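Local coordinates for protein KLTH0A00704p (Lachancea thermotolerans, PDB 4J2G) that probably recruits PI 3-kinase during autophagy through its HORMA domain, the part of this Atg13-family protein held in the chain, at residues Q163-L166 against L167-L171. The protein carries 1 engineered substitution. Sequence-based numbering, arbitrary orientation.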
loop_
_atom_site.group_PDB
_atom_site.type_symbol
_atom_site.label_atom_id
_atom_site.label_comp_id
_atom_site.label_asym_id
_atom_site.label_seq_id
_atom_site.Cartn_x
_atom_site.Cartn_y
_atom_site.Cartn_z
ATOM N N GLN A 163 19.126 -12.909 1.195
ATOM C CA GLN A 163 18.078 -12.544 0.251
ATOM C C GLN A 163 17.019 -11.620 0.887
ATOM O O GLN A 163 16.425 -10.819 0.192
ATOM C CB GLN A 163 17.330 -13.774 -0.280
ATOM C CG GLN A 163 18.170 -14.859 -0.931
ATOM C CD GLN A 163 18.774 -14.414 -2.233
ATOM O OE1 GLN A 163 18.061 -13.991 -3.143
ATOM N NE2 GLN A 163 20.100 -14.502 -2.334
ATOM N N LEU A 164 16.780 -11.742 2.188
ATOM C CA LEU A 164 15.748 -10.949 2.804
ATOM C C LEU A 164 16.277 -9.603 3.275
ATOM O O LEU A 164 15.527 -8.660 3.334
ATOM C CB LEU A 164 14.993 -11.713 3.894
ATOM C CG LEU A 164 14.235 -12.930 3.352
ATOM C CD1 LEU A 164 13.925 -13.852 4.513
ATOM C CD2 LEU A 164 12.950 -12.587 2.594
ATOM N N VAL A 165 17.579 -9.497 3.498
ATOM C CA VAL A 165 18.194 -8.259 3.915
ATOM C C VAL A 165 18.205 -7.360 2.689
ATOM O O VAL A 165 17.931 -6.157 2.767
ATOM C CB VAL A 165 19.636 -8.513 4.446
ATOM C CG1 VAL A 165 20.459 -7.251 4.455
ATOM C CG2 VAL A 165 19.610 -9.078 5.862
ATOM N N LEU A 166 18.548 -7.962 1.558
ATOM C CA LEU A 166 18.578 -7.263 0.276
ATOM C C LEU A 166 17.172 -6.802 -0.123
ATOM O O LEU A 166 16.976 -5.673 -0.528
ATOM C CB LEU A 166 19.101 -8.194 -0.801
ATOM C CG LEU A 166 20.543 -8.127 -1.333
ATOM C CD1 LEU A 166 21.524 -7.424 -0.412
ATOM C CD2 LEU A 166 20.980 -9.542 -1.683
ATOM N N LEU A 167 16.200 -7.695 -0.005
ATOM C CA LEU A 167 14.835 -7.356 -0.269
ATOM C C LEU A 167 14.332 -6.226 0.637
ATOM O O LEU A 167 13.594 -5.322 0.173
ATOM C CB LEU A 167 13.962 -8.566 -0.102
ATOM C CG LEU A 167 12.507 -8.282 -0.404
ATOM C CD1 LEU A 167 12.387 -8.170 -1.886
ATOM C CD2 LEU A 167 11.664 -9.429 0.071
ATOM N N PHE A 168 14.761 -6.233 1.893
ATOM C CA PHE A 168 14.262 -5.244 2.814
ATOM C C PHE A 168 14.741 -3.816 2.465
ATOM O O PHE A 168 13.973 -2.853 2.589
ATOM C CB PHE A 168 14.615 -5.613 4.239
ATOM C CG PHE A 168 13.998 -4.702 5.269
ATOM C CD1 PHE A 168 12.623 -4.810 5.591
ATOM C CD2 PHE A 168 14.768 -3.741 5.926
ATOM C CE1 PHE A 168 12.041 -3.989 6.551
ATOM C CE2 PHE A 168 14.186 -2.906 6.891
ATOM C CZ PHE A 168 12.831 -3.034 7.194
ATOM N N ARG A 169 15.990 -3.691 2.021
ATOM C CA ARG A 169 16.614 -2.371 1.793
ATOM C C ARG A 169 16.058 -1.819 0.509
ATOM O O ARG A 169 15.920 -0.616 0.306
ATOM C CB ARG A 169 18.151 -2.452 1.712
ATOM C CG ARG A 169 18.826 -2.947 2.998
ATOM C CD ARG A 169 20.348 -2.738 3.041
ATOM N NE ARG A 169 21.124 -3.687 2.222
ATOM C CZ ARG A 169 22.093 -4.513 2.660
ATOM N NH1 ARG A 169 22.456 -4.557 3.941
ATOM N NH2 ARG A 169 22.721 -5.313 1.801
ATOM N N TYR A 170 15.767 -2.741 -0.384
ATOM C CA TYR A 170 15.255 -2.367 -1.627
ATOM C C TYR A 170 13.809 -1.730 -1.365
ATOM O O TYR A 170 13.483 -0.660 -1.837
ATOM C CB TYR A 170 15.165 -3.576 -2.533
ATOM C CG TYR A 170 14.466 -3.147 -3.787
ATOM C CD1 TYR A 170 15.102 -2.324 -4.698
ATOM C CD2 TYR A 170 13.103 -3.404 -3.977
ATOM C CE1 TYR A 170 14.429 -1.847 -5.822
ATOM C CE2 TYR A 170 12.419 -2.932 -5.101
ATOM C CZ TYR A 170 13.098 -2.160 -6.021
ATOM O OH TYR A 170 12.457 -1.715 -7.172
ATOM N N LEU A 171 13.045 -2.401 -0.531
ATOM C CA LEU A 171 11.715 -2.025 -0.166
ATOM C C LEU A 171 11.773 -0.692 0.591
ATOM O O LEU A 171 10.900 0.129 0.380
ATOM C CB LEU A 171 11.070 -3.154 0.628
ATOM C CG LEU A 171 9.716 -2.920 1.289
ATOM C CD1 LEU A 171 8.636 -2.838 0.183
ATOM C CD2 LEU A 171 9.506 -4.147 2.179
#
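In Val-165 a chi1 of 161° swings CG1 away from the backbone N, toward Arg-169. In Arg-169, chi1 (-62°) sets CG 3.3 Å from Val-165 O, and with the bend at chi3 (-76°) brings the guanidinium back over Val-165. CG1 lies over one face of it, away from its centre, with Val-165 CG1 3.4 Å from Arg-169 NH1. Leu-166 approaches it obliquely, its CD1 3.3 Å from Arg-169 NH2. Both side chains thus line the arginine head on the exposed side of the helix. The backbone keeps the i to i+4 bonds of an alpha helix. Phe-168 N donates to Leu-164 O at 2.9 Å, and Leu-167 N to Gln-163 O at 3.1 Å. Arg-169 N and Tyr-170 N bond to the carbonyl oxygens of Val-165 and Leu-166 respectively. Leu-166 O also takes a weak i+3 bond from Arg-169 N. On the buried side, Leu-164 CD2 meets Leu-167 CD2 at 4.2 Å. All this belongs to helix 158-177 of the HORMA domain. Leu-164 and Leu-167 settle on Ile-250 of strand 242-252, and on Leu-257 and Ile-259 respectively of strand 255-264. Leu-167 and Phe-168 also reach Phe-29, joining this helix to helix 18-39.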